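Local coordinates for protein CalS10 (Micromonospora echinospora, PDB 6UK5) that probably transfers methyl groups from S-adenosylmethionine to an amino pentose during calicheamicin biosynthesis, at residues V118-T123 against A139-H144; L59-G64 against G104-F109; R197-D202 against I206-Q211. All coordinates share one frame; numbering follows the deposited sequence.

Contact 1 of 3, residues V118-T123 against A139-H144; sequences VTCLFT and AAMSAH. With SAM (S-adenosylmethionine), chain D.
Met141 reaches from its helix to Val118 and Cys120 on the strand, and these three residues account for most of the 193 Å² buried between 118-123 and 139-144. Packing is closest along the methionine chain. Its CB rests 3.9 Å from Val118 CG1, the methyl that chi1 of 176° sets opposite the valine's backbone N. Further out, a bend at chi3 (-120°) carries Met141 CE to 3.9 Å from Cys120 SG. No hydrogen bond crosses between the segments, and their direct contact is apolar packing. It slackens at the helix end, where His144 CB stands 4.5 Å from Val118 CG2. The histidine ring leads away from the strand, and its ND1 donates almost straight (172°) to Ala140 O at 2.9 Å. On the outer side of the helix Ala143 is exposed. Past the strand the chain meets the cofactor, with Phe122 CB 3.4 Å from the carboxylate O of SAM. Strand 115-120 runs between strands 57-61 and 149-153, and helix 131-143 is the link of the beta-alpha-beta crossover from 115-120 to 149-153. Met141 also touches Leu151, so the helix packs against both strands it connects.

Contact 2 of 3, residues L59-G64 against G104-F109; sequences LDVGCG and GDMRTF. With SAM (S-adenosylmethionine), chain D.
Val61 projects as a forked bump toward the hollow between Met106 and Phe109. One prong, CG1, meets Met106 CG at 3.5 Å; the other, CG2, is turned to Phe109 and stands looser, 4.4 Å from CZ. Two residues earlier, on the same face of the strand, Leu59 extends to meet the phenylalanine from the opposite direction, its CD2 3.8 Å from Phe109 CE2. Both aliphatic groups approach the ring obliquely, and His144 stacks on the same ring, so Phe109 is wedged between the sheet and the end of helix 131-143. Met106 bridges Val61 and the cofactor: its chain bends at the thioether, and CE lies 3.7 Å from C6 of the SAM adenine, while its CG still faces Val61.

Polar bonds within the loop are consistent with a fixed shape. Asp105 OD1 accepts from Arg107 N, which closes an Asx turn, and also from Arg107 NE at 2.9 Å; NH2 of the same guanidinium donates to OD2 in a salt bridge, giving a side-on, two-nitrogen grip. Asp105 O receives both Thr108 N and Phe109 N. SAM N6 donates to Asp105 OD1 at 2.8 Å (168° at the hydrogen), and Met106 N donates to adenine N1 at 2.7 Å. Across the pocket Gly62 O receives a weak bond of 3.2 Å from the SAM amino N, and a side chain at Gly64 would crowd SAM CG. A glycine-rich turn directly after a parallel strand, with an acidic side chain and a following backbone N-H reading the adenine edge, is characteristic of the cofactor site in Rossmann-like SAM-dependent methyltransferases.

Contact 3 of 3, residues R197-D202 against I206-Q211; sequences RWLVGD and IREFSQ
Arg207 N donates to Val200 O at 2.6 Å, the shortest polar bond between the two segments, and Val200 N answers to Arg207 O at 2.8 Å. Within these segments there are two hydrogen-bonded antiparallel pairs, Val200 with Arg207 and Trp198 with Phe209, the latter with Trp198 N to Phe209 O at 3.0 Å and a weak bond in return. On the face that carries these four side chains, Arg207 lies alongside Val200, and a bend at chi3 (-47°) brings its guanidinium across so that Val200 CB sits over one face. Asp202 meets the edge of that group, OD2 forming a salt bridge with Arg207 NH1 at 2.8 Å, the two planes 24° apart. Were an alanine here in place of Arg207, the Asp202 carboxylate would probably be left without its charged mate across the hairpin, and Val200 without the guanidinium lying against it. Further along, the five-membered ring of Trp198 and the Phe209 ring form an offset stack, centroids 4.3 Å apart and planes 7° from parallel, with Trp198 CB making a CH-pi contact over the phenylalanine face. Val25 of helix 20-32 touches both aromatics.

The other face is an interface. Leu199 CD2 packs 3.6 Å from Glu208 CB, and Leu199 also meets Leu199 of the second subunit, while Glu208 OE1 forms a salt bridge with Arg197 of that subunit. The chemistry thus implies a two-sided hairpin: aromatic stacking faces the protein's own helix, and charge pairing with apolar packing joins the dimer.

In the fold
Contacts 1 and 2 are core, neighbours in the Rossmann-like sheet with centres 7 Å apart, and both touch SAM. Their strands 115-120 and 57-61 lie side by side, joined by backbone bonds of Thr119 with Leu59 and Val61. Both join a strand to something packed over it, a helix in contact 1 and a loop in contact 2, through apolar side chains with no hydrogen bond across. Contact 3 is peripheral, in the other sheet at the dimer interface, its centre about 33 Å from that of contact 1. Being strand to strand, it relies on backbone bonds, a salt bridge and ring stacking; it is largely buried, with one face against its own helix and the other against the second subunit.

Contact 1 of 3, residues V118-T123 against A139-H144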
loop_
_atom_site.group_PDB
_atom_site.type_symbol
_atom_site.label_atom_id
_atom_site.label_comp_id
_atom_site.label_asym_id
_atom_site.label_seq_id
_atom_site.Cartn_x
_atom_site.Cartn_y
_atom_site.Cartn_z
ATOM N N VAL A 118 -19.116 29.384 13.329
ATOM C CA VAL A 118 -18.469 28.220 13.923
ATOM C C VAL A 118 -18.727 27.030 13.012
ATOM O O VAL A 118 -19.883 26.734 12.690
ATOM C CB VAL A 118 -18.994 27.934 15.344
ATOM C CG1 VAL A 118 -18.371 26.657 15.888
ATOM C CG2 VAL A 118 -18.735 29.119 16.266
ATOM N N THR A 119 -17.662 26.354 12.593
ATOM C CA THR A 119 -17.778 25.230 11.678
ATOM C C THR A 119 -17.352 23.938 12.364
ATOM O O THR A 119 -16.530 23.940 13.286
ATOM C CB THR A 119 -16.932 25.435 10.415
ATOM O OG1 THR A 119 -15.541 25.334 10.740
ATOM C CG2 THR A 119 -17.205 26.797 9.794
ATOM N N CYS A 120 -17.934 22.832 11.898
ATOM C CA CYS A 120 -17.679 21.491 12.430
ATOM C C CYS A 120 -17.842 20.541 11.242
ATOM O O CYS A 120 -18.953 20.100 10.939
ATOM C CB CYS A 120 -18.626 21.143 13.568
ATOM S SG CYS A 120 -18.176 19.661 14.516
ATOM N N LEU A 121 -16.731 20.239 10.574
ATOM C CA LEU A 121 -16.766 19.653 9.245
ATOM C C LEU A 121 -16.117 18.274 9.227
ATOM O O LEU A 121 -15.391 17.883 10.145
ATOM C CB LEU A 121 -16.058 20.568 8.231
ATOM C CG LEU A 121 -16.399 22.058 8.340
ATOM C CD1 LEU A 121 -15.409 22.900 7.544
ATOM C CD2 LEU A 121 -17.828 22.337 7.900
ATOM N N PHE A 122 -16.396 17.546 8.144
ATOM C CA PHE A 122 -15.880 16.193 7.924
ATOM C C PHE A 122 -16.316 15.247 9.044
ATOM O O PHE A 122 -15.524 14.461 9.566
ATOM C CB PHE A 122 -14.354 16.207 7.772
ATOM C CG PHE A 122 -13.790 15.035 6.992
ATOM C CD1 PHE A 122 -14.596 14.248 6.183
ATOM C CD2 PHE A 122 -12.440 14.735 7.065
ATOM C CE1 PHE A 122 -14.071 13.191 5.472
ATOM C CE2 PHE A 122 -11.909 13.672 6.355
ATOM C CZ PHE A 122 -12.729 12.899 5.558
ATOM N N THR A 123 -17.601 15.318 9.402
ATOM C CA THR A 123 -18.223 14.365 10.325
ATOM C C THR A 123 -17.550 14.367 11.695
ATOM O O THR A 123 -17.495 13.336 12.369
ATOM C CB THR A 123 -18.220 12.942 9.751
ATOM O OG1 THR A 123 -16.899 12.386 9.834
ATOM C CG2 THR A 123 -18.681 12.947 8.296
ATOM N N ALA A 139 -24.812 22.731 21.463
ATOM C CA ALA A 139 -25.161 23.839 22.344
ATOM C C ALA A 139 -23.933 24.670 22.693
ATOM O O ALA A 139 -24.012 25.901 22.770
ATOM C CB ALA A 139 -25.831 23.311 23.613
ATOM N N ALA A 140 -22.788 24.014 22.902
ATOM C CA ALA A 140 -21.556 24.743 23.186
ATOM C C ALA A 140 -21.159 25.628 22.011
ATOM O O ALA A 140 -20.900 26.825 22.180
ATOM C CB ALA A 140 -20.435 23.760 23.523
ATOM N N MET A 141 -21.104 25.052 20.806
ATOM C CA MET A 141 -20.770 25.835 19.620
ATOM C C MET A 141 -21.688 27.044 19.483
ATOM O O MET A 141 -21.232 28.158 19.199
ATOM C CB MET A 141 -20.862 24.959 18.368
ATOM C CG MET A 141 -19.963 23.735 18.377
ATOM S SD MET A 141 -19.888 22.964 16.746
ATOM C CE MET A 141 -20.530 21.327 17.080
ATOM N N SER A 142 -22.992 26.839 19.676
ATOM C CA SER A 142 -23.941 27.940 19.551
ATOM C C SER A 142 -23.685 29.026 20.588
ATOM O O SER A 142 -23.910 30.211 20.312
ATOM C CB SER A 142 -25.369 27.410 19.679
ATOM O OG SER A 142 -26.315 28.459 19.576
ATOM N N ALA A 143 -23.219 28.651 21.780
ATOM C CA ALA A 143 -22.921 29.649 22.800
ATOM C C ALA A 143 -21.818 30.593 22.344
ATOM O O ALA A 143 -21.775 31.753 22.766
ATOM C CB ALA A 143 -22.526 28.964 24.105
ATOM N N HIS A 144 -20.915 30.109 21.496
ATOM C CA HIS A 144 -19.813 30.895 20.965
ATOM C C HIS A 144 -20.204 31.692 19.726
ATOM O O HIS A 144 -19.328 32.268 19.073
ATOM C CB HIS A 144 -18.638 29.965 20.655
ATOM C CG HIS A 144 -17.962 29.432 21.880
ATOM N ND1 HIS A 144 -18.496 28.412 22.639
ATOM C CD2 HIS A 144 -16.793 29.769 22.474
ATOM C CE1 HIS A 144 -17.693 28.156 23.656
ATOM N NE2 HIS A 144 -16.649 28.961 23.575
HETATM N N SAM D . -11.965 19.490 10.356
HETATM C CA SAM D . -11.157 18.312 10.378
HETATM C C SAM D . -10.654 17.917 8.955
HETATM O O SAM D . -11.483 17.923 8.012
HETATM O OXT SAM D . -9.448 17.613 8.868
HETATM C CB SAM D . -11.945 17.150 10.997
HETATM C CG SAM D . -10.944 16.109 11.470
HETATM S SD SAM D . -11.893 14.582 11.644
HETATM C CE SAM D . -10.585 13.370 11.558
HETATM C "C5'" SAM D . -12.372 14.447 13.409
HETATM C "C4'" SAM D . -11.604 15.280 14.444
HETATM O "O4'" SAM D . -12.462 15.510 15.576
HETATM C "C3'" SAM D . -10.335 14.614 14.984
HETATM O "O3'" SAM D . -9.172 15.304 14.535
HETATM C "C2'" SAM D . -10.464 14.708 16.517
HETATM O "O2'" SAM D . -9.285 15.231 17.118
HETATM C "C1'" SAM D . -11.650 15.651 16.717
HETATM N N9 SAM D . -12.465 15.362 17.891
HETATM C C8 SAM D . -13.133 14.199 18.179
HETATM N N7 SAM D . -13.854 14.254 19.272
HETATM C C5 SAM D . -13.654 15.543 19.734
HETATM C C6 SAM D . -14.159 16.244 20.846
HETATM N N6 SAM D . -14.967 15.702 21.762
HETATM N N1 SAM D . -13.793 17.536 20.995
HETATM C C2 SAM D . -12.967 18.077 20.095
HETATM N N3 SAM D . -12.418 17.514 19.017
HETATM C C4 SAM D . -12.803 16.241 18.892
#

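Contact 2 of 3, residues L59-G64 against G104-F109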
loop_
_atom_site.group_PDB
_atom_site.type_symbol
_atom_site.label_atom_id
_atom_site.label_comp_id
_atom_site.label_asym_id
_atom_site.label_seq_id
_atom_site.Cartn_x
_atom_site.Cartn_y
_atom_site.Cartn_z
ATOM N N LEU A 59 -14.471 30.160 13.985
ATOM C CA LEU A 59 -13.895 29.091 14.795
ATOM C C LEU A 59 -14.219 27.752 14.152
ATOM O O LEU A 59 -15.392 27.436 13.932
ATOM C CB LEU A 59 -14.428 29.138 16.231
ATOM C CG LEU A 59 -14.147 27.909 17.099
ATOM C CD1 LEU A 59 -12.688 27.841 17.501
ATOM C CD2 LEU A 59 -15.035 27.931 18.335
ATOM N N ASP A 60 -13.186 26.968 13.855
ATOM C CA ASP A 60 -13.352 25.609 13.355
ATOM C C ASP A 60 -13.218 24.654 14.535
ATOM O O ASP A 60 -12.189 24.649 15.221
ATOM C CB ASP A 60 -12.323 25.280 12.275
ATOM C CG ASP A 60 -12.626 23.985 11.566
ATOM O OD1 ASP A 60 -13.749 23.461 11.743
ATOM O OD2 ASP A 60 -11.738 23.493 10.836
ATOM N N VAL A 61 -14.253 23.853 14.768
ATOM C CA VAL A 61 -14.332 22.973 15.926
ATOM C C VAL A 61 -14.017 21.554 15.475
ATOM O O VAL A 61 -14.595 21.062 14.498
ATOM C CB VAL A 61 -15.715 23.055 16.590
ATOM C CG1 VAL A 61 -15.839 22.013 17.674
ATOM C CG2 VAL A 61 -15.941 24.445 17.164
ATOM N N GLY A 62 -13.108 20.897 16.190
ATOM C CA GLY A 62 -12.567 19.633 15.736
ATOM C C GLY A 62 -11.777 19.835 14.460
ATOM O O GLY A 62 -11.908 19.066 13.503
ATOM N N CYS A 63 -10.935 20.872 14.450
ATOM C CA CYS A 63 -10.222 21.260 13.239
ATOM C C CYS A 63 -9.195 20.223 12.807
ATOM O O CYS A 63 -8.799 20.215 11.637
ATOM C CB CYS A 63 -9.532 22.609 13.442
ATOM S SG CYS A 63 -8.278 22.629 14.749
ATOM N N GLY A 64 -8.748 19.363 13.715
ATOM C CA GLY A 64 -7.765 18.359 13.341
ATOM C C GLY A 64 -6.463 19.012 12.925
ATOM O O GLY A 64 -5.875 19.806 13.667
ATOM N N GLY A 104 -9.203 21.506 23.452
ATOM C CA GLY A 104 -10.498 21.532 24.104
ATOM C C GLY A 104 -11.362 20.376 23.663
ATOM O O GLY A 104 -11.049 19.657 22.710
ATOM N N ASP A 105 -12.464 20.215 24.386
ATOM C CA ASP A 105 -13.488 19.235 24.069
ATOM C C ASP A 105 -14.704 19.935 23.486
ATOM O O ASP A 105 -15.203 20.913 24.053
ATOM C CB ASP A 105 -13.882 18.431 25.308
ATOM C CG ASP A 105 -14.633 17.160 24.961
ATOM O OD1 ASP A 105 -15.523 17.216 24.085
ATOM O OD2 ASP A 105 -14.329 16.104 25.558
ATOM N N MET A 106 -15.167 19.427 22.347
ATOM C CA MET A 106 -16.349 19.968 21.694
ATOM C C MET A 106 -17.539 20.050 22.639
ATOM O O MET A 106 -18.348 20.981 22.540
ATOM C CB MET A 106 -16.682 19.063 20.509
ATOM C CG MET A 106 -17.645 19.610 19.499
ATOM S SD MET A 106 -17.931 18.447 18.136
ATOM C CE MET A 106 -16.854 17.060 18.511
ATOM N N ARG A 107 -17.660 19.097 23.567
ATOM C CA ARG A 107 -18.813 19.037 24.458
ATOM C C ARG A 107 -18.778 20.057 25.595
ATOM O O ARG A 107 -19.811 20.263 26.240
ATOM C CB ARG A 107 -18.948 17.621 25.038
ATOM C CG ARG A 107 -18.942 16.505 23.986
ATOM C CD ARG A 107 -18.555 15.138 24.564
ATOM N NE ARG A 107 -17.114 14.927 24.684
ATOM C CZ ARG A 107 -16.546 13.734 24.853
ATOM N NH1 ARG A 107 -17.295 12.639 24.928
ATOM N NH2 ARG A 107 -15.226 13.632 24.953
ATOM N N THR A 108 -17.635 20.691 25.867
ATOM C CA THR A 108 -17.480 21.490 27.083
ATOM C C THR A 108 -16.690 22.783 26.935
ATOM O O THR A 108 -16.634 23.540 27.909
ATOM C CB THR A 108 -16.838 20.659 28.210
ATOM O OG1 THR A 108 -15.627 20.049 27.743
ATOM C CG2 THR A 108 -17.813 19.627 28.761
ATOM N N PHE A 109 -16.067 23.067 25.795
ATOM C CA PHE A 109 -15.090 24.144 25.758
ATOM C C PHE A 109 -15.750 25.485 26.076
ATOM O O PHE A 109 -16.963 25.667 25.934
ATOM C CB PHE A 109 -14.415 24.217 24.385
ATOM C CG PHE A 109 -15.314 24.720 23.285
ATOM C CD1 PHE A 109 -16.362 23.949 22.811
ATOM C CD2 PHE A 109 -15.090 25.960 22.709
ATOM C CE1 PHE A 109 -17.182 24.415 21.795
ATOM C CE2 PHE A 109 -15.901 26.426 21.692
ATOM C CZ PHE A 109 -16.948 25.653 21.237
HETATM N N SAM D . -11.965 19.490 10.356
HETATM C CA SAM D . -11.157 18.312 10.378
HETATM C C SAM D . -10.654 17.917 8.955
HETATM O O SAM D . -11.483 17.923 8.012
HETATM O OXT SAM D . -9.448 17.613 8.868
HETATM C CB SAM D . -11.945 17.150 10.997
HETATM C CG SAM D . -10.944 16.109 11.470
HETATM S SD SAM D . -11.893 14.582 11.644
HETATM C CE SAM D . -10.585 13.370 11.558
HETATM C "C5'" SAM D . -12.372 14.447 13.409
HETATM C "C4'" SAM D . -11.604 15.280 14.444
HETATM O "O4'" SAM D . -12.462 15.510 15.576
HETATM C "C3'" SAM D . -10.335 14.614 14.984
HETATM O "O3'" SAM D . -9.172 15.304 14.535
HETATM C "C2'" SAM D . -10.464 14.708 16.517
HETATM O "O2'" SAM D . -9.285 15.231 17.118
HETATM C "C1'" SAM D . -11.650 15.651 16.717
HETATM N N9 SAM D . -12.465 15.362 17.891
HETATM C C8 SAM D . -13.133 14.199 18.179
HETATM N N7 SAM D . -13.854 14.254 19.272
HETATM C C5 SAM D . -13.654 15.543 19.734
HETATM C C6 SAM D . -14.159 16.244 20.846
HETATM N N6 SAM D . -14.967 15.702 21.762
HETATM N N1 SAM D . -13.793 17.536 20.995
HETATM C C2 SAM D . -12.967 18.077 20.095
HETATM N N3 SAM D . -12.418 17.514 19.017
HETATM C C4 SAM D . -12.803 16.241 18.892
#

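Contact 3 of 3, residues R197-D202 against I206-Q211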
loop_
_atom_site.group_PDB
_atom_site.type_symbol
_atom_site.label_atom_id
_atom_site.label_comp_id
_atom_site.label_asym_id
_atom_site.label_seq_id
_atom_site.Cartn_x
_atom_site.Cartn_y
_atom_site.Cartn_z
ATOM N N ARG A 197 -5.492 0.145 9.322
ATOM C CA ARG A 197 -4.169 -0.428 9.542
ATOM C C ARG A 197 -3.222 0.107 8.481
ATOM O O ARG A 197 -3.448 -0.085 7.283
ATOM C CB ARG A 197 -4.223 -1.953 9.531
ATOM C CG ARG A 197 -4.858 -2.485 10.800
ATOM C CD ARG A 197 -4.997 -3.984 10.796
ATOM N NE ARG A 197 -3.937 -4.590 11.594
ATOM C CZ ARG A 197 -3.959 -5.834 12.059
ATOM N NH1 ARG A 197 -5.004 -6.615 11.822
ATOM N NH2 ARG A 197 -2.937 -6.289 12.773
ATOM N N TRP A 198 -2.163 0.771 8.938
ATOM C CA TRP A 198 -1.241 1.499 8.083
ATOM C C TRP A 198 0.111 0.804 8.012
ATOM O O TRP A 198 0.533 0.123 8.951
ATOM C CB TRP A 198 -1.039 2.920 8.618
ATOM C CG TRP A 198 -2.290 3.736 8.690
ATOM C CD1 TRP A 198 -3.282 3.628 9.621
ATOM C CD2 TRP A 198 -2.677 4.800 7.813
ATOM N NE1 TRP A 198 -4.266 4.554 9.374
ATOM C CE2 TRP A 198 -3.919 5.285 8.270
ATOM C CE3 TRP A 198 -2.097 5.386 6.685
ATOM C CZ2 TRP A 198 -4.591 6.329 7.637
ATOM C CZ3 TRP A 198 -2.767 6.421 6.058
ATOM C CH2 TRP A 198 -4.000 6.882 6.535
ATOM N N LEU A 199 0.785 0.985 6.878
ATOM C CA LEU A 199 2.192 0.633 6.725
ATOM C C LEU A 199 2.930 1.837 6.160
ATOM O O LEU A 199 2.569 2.337 5.089
ATOM C CB LEU A 199 2.376 -0.572 5.800
ATOM C CG LEU A 199 2.038 -1.961 6.337
ATOM C CD1 LEU A 199 2.156 -2.977 5.211
ATOM C CD2 LEU A 199 2.950 -2.345 7.490
ATOM N N VAL A 200 3.947 2.308 6.875
ATOM C CA VAL A 200 4.801 3.394 6.407
ATOM C C VAL A 200 6.226 2.872 6.297
ATOM O O VAL A 200 6.825 2.461 7.298
ATOM C CB VAL A 200 4.737 4.627 7.318
ATOM C CG1 VAL A 200 5.656 5.715 6.782
ATOM C CG2 VAL A 200 3.313 5.147 7.391
ATOM N N GLY A 201 6.762 2.886 5.079
ATOM C CA GLY A 201 8.150 2.545 4.823
ATOM C C GLY A 201 8.886 3.784 4.340
ATOM O O GLY A 201 8.404 4.499 3.460
ATOM N N ASP A 202 10.050 4.027 4.929
ATOM C CA ASP A 202 10.800 5.238 4.623
ATOM C C ASP A 202 12.279 4.968 4.879
ATOM O O ASP A 202 12.702 3.812 4.988
ATOM C CB ASP A 202 10.255 6.419 5.448
ATOM C CG ASP A 202 10.215 6.120 6.936
ATOM O OD1 ASP A 202 11.005 5.265 7.393
ATOM O OD2 ASP A 202 9.402 6.748 7.648
ATOM N N ILE A 206 10.344 0.158 8.117
ATOM C CA ILE A 206 8.924 -0.101 7.899
ATOM C C ILE A 206 8.215 -0.019 9.245
ATOM O O ILE A 206 8.527 -0.788 10.163
ATOM C CB ILE A 206 8.691 -1.480 7.258
ATOM C CG1 ILE A 206 9.417 -1.611 5.917
ATOM C CG2 ILE A 206 7.199 -1.730 7.090
ATOM C CD1 ILE A 206 9.387 -3.025 5.341
ATOM N N ARG A 207 7.258 0.901 9.369
ATOM C CA ARG A 207 6.434 1.002 10.566
ATOM C C ARG A 207 4.999 0.581 10.264
ATOM O O ARG A 207 4.461 0.897 9.199
ATOM C CB ARG A 207 6.409 2.430 11.128
ATOM C CG ARG A 207 7.756 2.989 11.546
ATOM C CD ARG A 207 7.595 4.292 12.331
ATOM N NE ARG A 207 6.683 5.267 11.732
ATOM C CZ ARG A 207 6.900 5.921 10.595
ATOM N NH1 ARG A 207 8.005 5.708 9.893
ATOM N NH2 ARG A 207 5.999 6.792 10.155
ATOM N N GLU A 208 4.385 -0.132 11.209
ATOM C CA GLU A 208 2.961 -0.443 11.174
ATOM C C GLU A 208 2.270 0.104 12.416
ATOM O O GLU A 208 2.828 0.055 13.517
ATOM C CB GLU A 208 2.717 -1.953 11.092
ATOM C CG GLU A 208 3.459 -2.747 12.151
ATOM C CD GLU A 208 3.087 -4.209 12.149
ATOM O OE1 GLU A 208 3.450 -4.902 13.126
ATOM O OE2 GLU A 208 2.435 -4.658 11.179
ATOM N N PHE A 209 1.060 0.634 12.243
ATOM C CA PHE A 209 0.228 1.024 13.376
ATOM C C PHE A 209 -1.229 0.749 13.017
ATOM O O PHE A 209 -1.609 0.779 11.844
ATOM C CB PHE A 209 0.468 2.480 13.808
ATOM C CG PHE A 209 -0.007 3.515 12.831
ATOM C CD1 PHE A 209 0.823 3.968 11.820
ATOM C CD2 PHE A 209 -1.271 4.068 12.954
ATOM C CE1 PHE A 209 0.392 4.935 10.932
ATOM C CE2 PHE A 209 -1.708 5.034 12.071
ATOM C CZ PHE A 209 -0.876 5.470 11.058
ATOM N N SER A 210 -2.040 0.472 14.044
ATOM C CA SER A 210 -3.429 0.062 13.871
ATOM C C SER A 210 -4.339 0.857 14.798
ATOM O O SER A 210 -3.964 1.182 15.930
ATOM C CB SER A 210 -3.601 -1.440 14.146
ATOM O OG SER A 210 -2.560 -2.180 13.533
ATOM N N GLN A 211 -5.540 1.165 14.304
ATOM C CA GLN A 211 -6.506 1.984 15.022
ATOM C C GLN A 211 -7.906 1.405 14.885
ATOM O O GLN A 211 -8.206 0.693 13.923
ATOM C CB GLN A 211 -6.544 3.421 14.487
ATOM C CG GLN A 211 -5.202 4.035 14.178
ATOM C CD GLN A 211 -5.338 5.296 13.350
ATOM O OE1 GLN A 211 -4.909 6.368 13.765
ATOM N NE2 GLN A 211 -5.942 5.173 12.174
#